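Local atomic coordinates of deoxyribodipyrimidine photo-lyase (Oryza sativa Japonica Group, PDB entry 3UMV), a protein that repairs UV-damaged DNA by using light, with FAD as cofactor, to split cyclobutane pyrimidine dimers back into separate pyrimidines. Residues Asn53-Ala64 with Val201-Val209; Leu70-Pro78 with Leu109-Pro118. All blocks are in the same frame, centred on the assembly; numbering follows the deposited sequence.

Contact 1: Asn53-Ala64 with Val201-Val209; sequences NWALLHAAGLAA and VEFPELPAV
Trp54 and Phe203 form the aromatic part of this contact, an offset stack in which the five-membered ring of Trp54 and the Phe203 ring have centroids 4.4 Å apart and planes inclined by 27°, overlapping near the rim of the indole. Both side chains place CG anti to their own carbonyl carbon (chi1 -69° for Trp54, -72° for Phe203), which swings the two rings into face-to-face overlap. The indole N-H is hydrogen-bonded to Gln296 OE1. Farther along the indole, Trp54 CZ3 meets Pro204 CD at 3.6 Å, the two side chains crossing at about a right angle.

Aliphatic packing continues along the helix. Leu57 CD1 lies 3.8 Å from Phe203 CD2, at the ring edge and in its plane, while Leu57 CD2 packs tightly on Leu206 CD1 at 3.4 Å. Leu206 in turn lies across Leu56, with CD1 3.9 Å from Leu56 CG. The extended segment 201-209, which has no regular secondary structure, runs along one side of helix 54-66 in the alpha/beta domain, while Ala55, Leu56 and Ala59 of the same helix touch strand 40-44 of the sheet. Small residues allow close approach in the second half: Ala60 CB is 3.8 Å from Pro207 CD, and Val209 CG1 lies at the same distance from Ala63 CB.

Polar bonds stay within each segment or go to residues outside both. Asn53 caps the helix, its OD1 accepting from Leu56 N at 3.1 Å with the donor above the carbonyl plane, and more weakly from Ala55 N; hydrogen bonds from ND2 to Arg49 O and Tyr42 OH fix the amide. In the other segment, Phe203 N donates to Glu202 OE2, while Glu202 OE1 forms a salt bridge with Arg297.

Contact 2: Leu70-Pro78 with Leu109-Pro118; sequences LAVAFALFP and LPFFLFTGGP. With URE (urea), chain M; URE (urea), chain N.
Strands 70-75 and 111-114 are the two parallel strands of a beta-alpha-beta unit whose connection is helix 87-106; their axes approach to 4.6 Å at an angle of 19°. Five backbone hydrogen bonds join the segments, the donor switching from one to the other as in a parallel pair. Val72 N donates to Pro110 O, Phe112 N to Val72 O, Phe74 N to Phe112 O at 2.8 Å, Phe114 N to Phe74 O, and Leu76 N to Phe114 O.

On the face bearing Val72 and Phe74, the Phe111 ring leans towards strand 70-75, from its bridge partner Val72 forward to Phe74. Its CG is anti to the backbone N (chi1 179°), bringing CD1 to 3.7 Å from Val72 CG1, which lies at the ring edge, and CZ to 3.7 Å from Phe74 CB. Helix 87-106 covers this face through Leu97, Leu100 and Ala101. On the other face, Phe112 turns an edge to Ala71, CE2 to CB 3.8 Å, and Phe114 CE1 lies 4.1 Å from Ala73 CB; Leu124 of helix 120-127 touches both rings.

One urea donates through N1 to Leu113 O at 3.2 Å and is also hydrogen-bonded to Glu218 N; the other places N1 3.3 Å from Leu76 CD1 and at the edge of the Phe77 ring. Pro118 lies over a face of that ring. Parallel strands with helices on both faces are typical of the photolyase/cryptochrome alpha/beta domain.

Overall arrangement
Contacts 1 and 2 have centres about 19 Å apart and meet directly: Ala59 CB lies 3.6 Å from Leu70 CD1, and Leu56 CD1 4.1 Å from Val72 CG2. Helix 54-66 leads into strand 70-75, followed by helix 87-106 and strand 111-114; segment 201-209 comes much later and lies along helix 54-66. The sheet order 40-44, 70-75, 111-114 makes 111-114 an outermost strand within the chain. Contact 2 therefore pairs the edge strand 111-114 with its neighbour 70-75, whereas contact 1 lays a later loop on a helix packed against the sheet. Both belong to the photolyase family region, away from the centre of the chain.

Contact 1: Asn53-Ala64 with Val201-Val209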
loop_
_atom_site.group_PDB
_atom_site.type_symbol
_atom_site.label_atom_id
_atom_site.label_comp_id
_atom_site.label_asym_id
_atom_site.label_seq_id
_atom_site.Cartn_x
_atom_site.Cartn_y
_atom_site.Cartn_z
ATOM N N ASN A 53 4.751 -14.046 5.734
ATOM C CA ASN A 53 3.868 -13.178 6.495
ATOM C C ASN A 53 4.179 -13.292 7.993
ATOM O O ASN A 53 3.799 -14.261 8.634
ATOM C CB ASN A 53 2.411 -13.551 6.191
ATOM C CG ASN A 53 1.418 -12.647 6.896
ATOM O OD1 ASN A 53 1.694 -12.143 7.979
ATOM N ND2 ASN A 53 0.261 -12.436 6.280
ATOM N N TRP A 54 4.878 -12.303 8.548
ATOM C CA TRP A 54 5.303 -12.404 9.949
ATOM C C TRP A 54 4.150 -12.475 10.933
ATOM O O TRP A 54 4.299 -13.053 12.002
ATOM C CB TRP A 54 6.252 -11.276 10.360
ATOM C CG TRP A 54 7.617 -11.345 9.726
ATOM C CD1 TRP A 54 8.186 -10.411 8.905
ATOM C CD2 TRP A 54 8.578 -12.400 9.861
ATOM N NE1 TRP A 54 9.441 -10.818 8.521
ATOM C CE2 TRP A 54 9.700 -12.044 9.076
ATOM C CE3 TRP A 54 8.590 -13.620 10.544
ATOM C CZ2 TRP A 54 10.840 -12.854 8.984
ATOM C CZ3 TRP A 54 9.724 -14.434 10.443
ATOM C CH2 TRP A 54 10.830 -14.036 9.671
ATOM N N ALA A 55 3.008 -11.890 10.582
ATOM C CA ALA A 55 1.883 -11.882 11.503
ATOM C C ALA A 55 1.310 -13.292 11.595
ATOM O O ALA A 55 1.041 -13.789 12.681
ATOM C CB ALA A 55 0.828 -10.887 11.057
ATOM N N LEU A 56 1.164 -13.949 10.445
ATOM C CA LEU A 56 0.688 -15.324 10.413
ATOM C C LEU A 56 1.684 -16.275 11.113
ATOM O O LEU A 56 1.287 -17.129 11.903
ATOM C CB LEU A 56 0.438 -15.766 8.968
ATOM C CG LEU A 56 0.027 -17.232 8.808
ATOM C CD1 LEU A 56 -1.249 -17.491 9.593
ATOM C CD2 LEU A 56 -0.144 -17.599 7.331
ATOM N N LEU A 57 2.975 -16.107 10.826
ATOM C CA LEU A 57 4.033 -16.904 11.460
ATOM C C LEU A 57 3.986 -16.764 12.980
ATOM O O LEU A 57 4.114 -17.750 13.707
ATOM C CB LEU A 57 5.411 -16.486 10.934
ATOM C CG LEU A 57 5.769 -16.985 9.534
ATOM C CD1 LEU A 57 6.971 -16.238 8.970
ATOM C CD2 LEU A 57 6.037 -18.475 9.577
ATOM N N HIS A 58 3.799 -15.538 13.457
ATOM C CA HIS A 58 3.689 -15.294 14.888
ATOM C C HIS A 58 2.480 -16.017 15.482
ATOM O O HIS A 58 2.585 -16.673 16.515
ATOM C CB HIS A 58 3.610 -13.797 15.181
ATOM C CG HIS A 58 3.605 -13.481 16.644
ATOM N ND1 HIS A 58 2.574 -12.804 17.260
ATOM C CD2 HIS A 58 4.498 -13.776 17.617
ATOM C CE1 HIS A 58 2.839 -12.682 18.550
ATOM N NE2 HIS A 58 4.000 -13.262 18.791
ATOM N N ALA A 59 1.332 -15.907 14.819
ATOM C CA ALA A 59 0.126 -16.585 15.284
ATOM C C ALA A 59 0.364 -18.096 15.355
ATOM O O ALA A 59 0.072 -18.717 16.362
ATOM C CB ALA A 59 -1.077 -16.248 14.391
ATOM N N ALA A 60 0.897 -18.668 14.277
ATOM C CA ALA A 60 1.173 -20.101 14.209
ATOM C C ALA A 60 2.143 -20.503 15.303
ATOM O O ALA A 60 1.999 -21.561 15.899
ATOM C CB ALA A 60 1.748 -20.485 12.845
ATOM N N GLY A 61 3.137 -19.662 15.562
ATOM C CA GLY A 61 4.100 -19.965 16.610
ATOM C C GLY A 61 3.463 -19.967 17.989
ATOM O O GLY A 61 3.846 -20.757 18.854
ATOM N N LEU A 62 2.495 -19.082 18.205
ATOM C CA LEU A 62 1.788 -19.027 19.482
ATOM C C LEU A 62 0.908 -20.257 19.617
ATOM O O LEU A 62 0.842 -20.877 20.687
ATOM C CB LEU A 62 0.928 -17.759 19.581
ATOM C CG LEU A 62 1.643 -16.412 19.722
ATOM C CD1 LEU A 62 0.634 -15.268 19.829
ATOM C CD2 LEU A 62 2.595 -16.403 20.907
ATOM N N ALA A 63 0.240 -20.609 18.520
ATOM C CA ALA A 63 -0.616 -21.791 18.459
ATOM C C ALA A 63 0.176 -23.066 18.740
ATOM O O ALA A 63 -0.183 -23.841 19.626
ATOM C CB ALA A 63 -1.288 -21.879 17.093
ATOM N N ALA A 64 1.258 -23.274 17.990
ATOM C CA ALA A 64 2.096 -24.466 18.145
ATOM C C ALA A 64 2.622 -24.638 19.566
ATOM O O ALA A 64 2.642 -25.749 20.094
ATOM C CB ALA A 64 3.261 -24.445 17.151
ATOM N N VAL A 201 16.118 -10.823 6.450
ATOM C CA VAL A 201 16.462 -12.220 6.661
ATOM C C VAL A 201 15.381 -13.098 6.045
ATOM O O VAL A 201 14.295 -12.625 5.712
ATOM C CB VAL A 201 16.577 -12.537 8.170
ATOM C CG1 VAL A 201 17.571 -11.607 8.818
ATOM C CG2 VAL A 201 15.227 -12.407 8.858
ATOM N N GLU A 202 15.674 -14.380 5.887
ATOM C CA GLU A 202 14.712 -15.287 5.281
ATOM C C GLU A 202 13.546 -15.563 6.215
ATOM O O GLU A 202 13.642 -15.359 7.430
ATOM C CB GLU A 202 15.392 -16.607 4.871
ATOM C CG GLU A 202 15.756 -16.675 3.370
ATOM C CD GLU A 202 14.535 -16.625 2.445
ATOM O OE1 GLU A 202 14.722 -16.528 1.204
ATOM O OE2 GLU A 202 13.386 -16.689 2.953
ATOM N N PHE A 203 12.455 -16.045 5.633
ATOM C CA PHE A 203 11.268 -16.454 6.376
ATOM C C PHE A 203 11.279 -17.963 6.613
ATOM O O PHE A 203 11.522 -18.735 5.686
ATOM C CB PHE A 203 10.015 -16.157 5.554
ATOM C CG PHE A 203 9.664 -14.695 5.446
ATOM C CD1 PHE A 203 10.205 -13.902 4.442
ATOM C CD2 PHE A 203 8.761 -14.126 6.334
ATOM C CE1 PHE A 203 9.854 -12.557 4.333
ATOM C CE2 PHE A 203 8.414 -12.788 6.242
ATOM C CZ PHE A 203 8.955 -11.996 5.236
ATOM N N PRO A 204 10.972 -18.396 7.844
ATOM C CA PRO A 204 10.820 -19.838 8.059
ATOM C C PRO A 204 9.457 -20.288 7.543
ATOM O O PRO A 204 8.625 -19.447 7.194
ATOM C CB PRO A 204 10.871 -19.965 9.582
ATOM C CG PRO A 204 10.307 -18.673 10.080
ATOM C CD PRO A 204 10.698 -17.613 9.061
ATOM N N GLU A 205 9.237 -21.597 7.489
ATOM C CA GLU A 205 7.930 -22.141 7.149
ATOM C C GLU A 205 7.031 -22.083 8.378
ATOM O O GLU A 205 7.518 -22.048 9.514
ATOM C CB GLU A 205 8.051 -23.594 6.672
ATOM C CG GLU A 205 8.764 -23.772 5.343
ATOM C CD GLU A 205 7.968 -23.228 4.172
ATOM O OE1 GLU A 205 8.582 -22.931 3.123
ATOM O OE2 GLU A 205 6.730 -23.101 4.296
ATOM N N LEU A 206 5.723 -22.081 8.146
ATOM C CA LEU A 206 4.754 -22.127 9.236
ATOM C C LEU A 206 4.968 -23.350 10.110
ATOM O O LEU A 206 5.020 -24.475 9.608
ATOM C CB LEU A 206 3.323 -22.150 8.695
ATOM C CG LEU A 206 2.439 -20.969 9.103
ATOM C CD1 LEU A 206 3.031 -19.683 8.582
ATOM C CD2 LEU A 206 1.020 -21.150 8.587
ATOM N N PRO A 207 5.089 -23.132 11.429
ATOM C CA PRO A 207 5.109 -24.224 12.405
ATOM C C PRO A 207 3.841 -25.055 12.272
ATOM O O PRO A 207 2.778 -24.504 11.983
ATOM C CB PRO A 207 5.094 -23.489 13.749
ATOM C CG PRO A 207 5.673 -22.140 13.457
ATOM C CD PRO A 207 5.209 -21.808 12.068
ATOM N N ALA A 208 3.942 -26.361 12.475
ATOM C CA ALA A 208 2.756 -27.201 12.429
ATOM C C ALA A 208 1.874 -26.885 13.633
ATOM O O ALA A 208 2.375 -26.560 14.711
ATOM C CB ALA A 208 3.138 -28.673 12.412
ATOM N N VAL A 209 0.561 -26.972 13.437
ATOM C CA VAL A 209 -0.395 -26.738 14.510
ATOM C C VAL A 209 -1.417 -27.871 14.526
ATOM O O VAL A 209 -1.661 -28.506 13.499
ATOM C CB VAL A 209 -1.132 -25.394 14.336
ATOM C CG1 VAL A 209 -0.146 -24.236 14.374
ATOM C CG2 VAL A 209 -1.916 -25.386 13.040
#

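Contact 2: Leu70-Pro78 with Leu109-Pro118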
loop_
_atom_site.group_PDB
_atom_site.type_symbol
_atom_site.label_atom_id
_atom_site.label_comp_id
_atom_site.label_asym_id
_atom_site.label_seq_id
_atom_site.Cartn_x
_atom_site.Cartn_y
_atom_site.Cartn_z
ATOM N N LEU A 70 -5.334 -22.913 15.043
ATOM C CA LEU A 70 -5.015 -21.642 14.396
ATOM C C LEU A 70 -6.028 -21.340 13.299
ATOM O O LEU A 70 -6.345 -22.214 12.492
ATOM C CB LEU A 70 -3.627 -21.724 13.764
ATOM C CG LEU A 70 -3.170 -20.513 12.932
ATOM C CD1 LEU A 70 -2.995 -19.291 13.801
ATOM C CD2 LEU A 70 -1.883 -20.821 12.201
ATOM N N ALA A 71 -6.530 -20.107 13.273
ATOM C CA ALA A 71 -7.466 -19.672 12.238
ATOM C C ALA A 71 -7.083 -18.299 11.694
ATOM O O ALA A 71 -6.454 -17.506 12.397
ATOM C CB ALA A 71 -8.875 -19.625 12.772
ATOM N N VAL A 72 -7.451 -18.039 10.440
ATOM C CA VAL A 72 -7.284 -16.719 9.832
ATOM C C VAL A 72 -8.669 -16.106 9.644
ATOM O O VAL A 72 -9.622 -16.802 9.270
ATOM C CB VAL A 72 -6.581 -16.805 8.454
ATOM C CG1 VAL A 72 -6.518 -15.426 7.805
ATOM C CG2 VAL A 72 -5.194 -17.421 8.591
ATOM N N ALA A 73 -8.794 -14.813 9.926
ATOM C CA ALA A 73 -10.049 -14.099 9.711
ATOM C C ALA A 73 -9.797 -12.811 8.947
ATOM O O ALA A 73 -8.837 -12.101 9.233
ATOM C CB ALA A 73 -10.740 -13.799 11.050
ATOM N N PHE A 74 -10.643 -12.523 7.957
ATOM C CA PHE A 74 -10.537 -11.278 7.201
ATOM C C PHE A 74 -11.850 -10.521 7.280
ATOM O O PHE A 74 -12.916 -11.086 7.006
ATOM C CB PHE A 74 -10.206 -11.547 5.734
ATOM C CG PHE A 74 -9.983 -10.298 4.940
ATOM C CD1 PHE A 74 -8.701 -9.780 4.795
ATOM C CD2 PHE A 74 -11.046 -9.613 4.368
ATOM C CE1 PHE A 74 -8.491 -8.617 4.080
ATOM C CE2 PHE A 74 -10.841 -8.448 3.649
ATOM C CZ PHE A 74 -9.567 -7.946 3.500
ATOM N N ALA A 75 -11.795 -9.249 7.655
ATOM C CA ALA A 75 -13.010 -8.421 7.660
ATOM C C ALA A 75 -12.995 -7.412 6.523
ATOM O O ALA A 75 -12.102 -6.566 6.448
ATOM C CB ALA A 75 -13.171 -7.699 8.997
ATOM N N LEU A 76 -13.974 -7.509 5.627
ATOM C CA LEU A 76 -14.165 -6.493 4.597
ATOM C C LEU A 76 -14.965 -5.324 5.181
ATOM O O LEU A 76 -16.052 -5.531 5.710
ATOM C CB LEU A 76 -14.923 -7.082 3.408
ATOM C CG LEU A 76 -15.036 -6.141 2.201
ATOM C CD1 LEU A 76 -13.652 -5.930 1.554
ATOM C CD2 LEU A 76 -16.042 -6.658 1.180
ATOM N N PHE A 77 -14.440 -4.104 5.108
ATOM C CA PHE A 77 -15.244 -2.954 5.528
ATOM C C PHE A 77 -16.418 -2.828 4.562
ATOM O O PHE A 77 -16.241 -2.863 3.349
ATOM C CB PHE A 77 -14.427 -1.665 5.531
ATOM C CG PHE A 77 -13.370 -1.609 6.603
ATOM C CD1 PHE A 77 -13.427 -0.652 7.603
ATOM C CD2 PHE A 77 -12.322 -2.506 6.608
ATOM C CE1 PHE A 77 -12.453 -0.597 8.591
ATOM C CE2 PHE A 77 -11.351 -2.461 7.598
ATOM C CZ PHE A 77 -11.418 -1.502 8.588
ATOM N N PRO A 78 -17.633 -2.684 5.095
ATOM C CA PRO A 78 -18.802 -2.590 4.214
ATOM C C PRO A 78 -18.917 -1.216 3.530
ATOM O O PRO A 78 -18.214 -0.279 3.909
ATOM C CB PRO A 78 -19.974 -2.798 5.185
ATOM C CG PRO A 78 -19.464 -2.250 6.478
ATOM C CD PRO A 78 -18.001 -2.664 6.518
ATOM N N LEU A 109 -6.040 -24.789 6.676
ATOM C CA LEU A 109 -6.059 -23.583 7.490
ATOM C C LEU A 109 -7.397 -22.885 7.271
ATOM O O LEU A 109 -7.699 -22.439 6.162
ATOM C CB LEU A 109 -4.898 -22.661 7.095
ATOM C CG LEU A 109 -4.752 -21.285 7.753
ATOM C CD1 LEU A 109 -4.519 -21.381 9.256
ATOM C CD2 LEU A 109 -3.619 -20.530 7.090
ATOM N N PRO A 110 -8.212 -22.810 8.328
ATOM C CA PRO A 110 -9.550 -22.210 8.305
ATOM C C PRO A 110 -9.474 -20.728 7.974
ATOM O O PRO A 110 -8.682 -20.014 8.584
ATOM C CB PRO A 110 -10.037 -22.391 9.748
ATOM C CG PRO A 110 -9.184 -23.464 10.316
ATOM C CD PRO A 110 -7.855 -23.313 9.665
ATOM N N PHE A 111 -10.284 -20.273 7.021
ATOM C CA PHE A 111 -10.301 -18.860 6.646
ATOM C C PHE A 111 -11.711 -18.322 6.845
ATOM O O PHE A 111 -12.628 -18.703 6.122
ATOM C CB PHE A 111 -9.856 -18.690 5.186
ATOM C CG PHE A 111 -9.855 -17.258 4.693
ATOM C CD1 PHE A 111 -8.841 -16.379 5.050
ATOM C CD2 PHE A 111 -10.856 -16.807 3.848
ATOM C CE1 PHE A 111 -8.838 -15.055 4.574
ATOM C CE2 PHE A 111 -10.860 -15.497 3.380
ATOM C CZ PHE A 111 -9.843 -14.621 3.746
ATOM N N PHE A 112 -11.879 -17.437 7.826
ATOM C CA PHE A 112 -13.166 -16.791 8.077
ATOM C C PHE A 112 -13.273 -15.470 7.314
ATOM O O PHE A 112 -12.457 -14.570 7.507
ATOM C CB PHE A 112 -13.341 -16.504 9.569
ATOM C CG PHE A 112 -13.491 -17.741 10.414
ATOM C CD1 PHE A 112 -14.743 -18.226 10.741
ATOM C CD2 PHE A 112 -12.374 -18.412 10.882
ATOM C CE1 PHE A 112 -14.884 -19.366 11.524
ATOM C CE2 PHE A 112 -12.505 -19.560 11.668
ATOM C CZ PHE A 112 -13.762 -20.035 11.989
ATOM N N LEU A 113 -14.279 -15.362 6.452
ATOM C CA LEU A 113 -14.544 -14.126 5.728
ATOM C C LEU A 113 -15.762 -13.412 6.295
ATOM O O LEU A 113 -16.858 -13.973 6.328
ATOM C CB LEU A 113 -14.766 -14.405 4.244
ATOM C CG LEU A 113 -14.996 -13.121 3.445
ATOM C CD1 LEU A 113 -13.791 -12.215 3.552
ATOM C CD2 LEU A 113 -15.307 -13.433 1.984
ATOM N N PHE A 114 -15.566 -12.169 6.731
ATOM C CA PHE A 114 -16.646 -11.370 7.309
ATOM C C PHE A 114 -16.911 -10.128 6.457
ATOM O O PHE A 114 -16.019 -9.298 6.261
ATOM C CB PHE A 114 -16.286 -10.953 8.737
ATOM C CG PHE A 114 -16.169 -12.109 9.701
ATOM C CD1 PHE A 114 -14.968 -12.389 10.334
ATOM C CD2 PHE A 114 -17.260 -12.914 9.970
ATOM C CE1 PHE A 114 -14.864 -13.446 11.231
ATOM C CE2 PHE A 114 -17.163 -13.979 10.859
ATOM C CZ PHE A 114 -15.965 -14.249 11.487
ATOM N N THR A 115 -18.126 -9.993 5.934
ATOM C CA THR A 115 -18.426 -8.841 5.089
ATOM C C THR A 115 -19.224 -7.734 5.795
ATOM O O THR A 115 -19.585 -6.727 5.184
ATOM C CB THR A 115 -19.102 -9.265 3.767
ATOM O OG1 THR A 115 -20.219 -10.117 4.040
ATOM C CG2 THR A 115 -18.104 -10.023 2.906
ATOM N N GLY A 116 -19.466 -7.915 7.088
ATOM C CA GLY A 116 -20.213 -6.941 7.866
ATOM C C GLY A 116 -19.346 -5.868 8.501
ATOM O O GLY A 116 -19.838 -4.800 8.853
ATOM N N GLY A 117 -18.054 -6.143 8.646
ATOM C CA GLY A 117 -17.137 -5.171 9.212
ATOM C C GLY A 117 -16.297 -5.773 10.319
ATOM O O GLY A 117 -16.514 -6.925 10.704
ATOM N N PRO A 118 -15.328 -4.999 10.831
ATOM C CA PRO A 118 -14.406 -5.456 11.877
ATOM C C PRO A 118 -15.072 -5.883 13.196
ATOM O O PRO A 118 -14.452 -6.636 13.937
ATOM C CB PRO A 118 -13.483 -4.247 12.098
ATOM C CG PRO A 118 -14.178 -3.086 11.453
ATOM C CD PRO A 118 -14.974 -3.662 10.330
HETATM C C URE M . -10.900 -4.031 3.638
HETATM O O URE M . -10.400 -4.560 4.636
HETATM N N1 URE M . -12.193 -3.844 3.581
HETATM N N2 URE M . -10.153 -3.619 2.641
HETATM C C URE N . -18.148 -16.844 9.025
HETATM O O URE N . -17.399 -17.591 8.417
HETATM N N1 URE N . -18.435 -15.668 8.530
HETATM N N2 URE N . -18.653 -17.216 10.175
#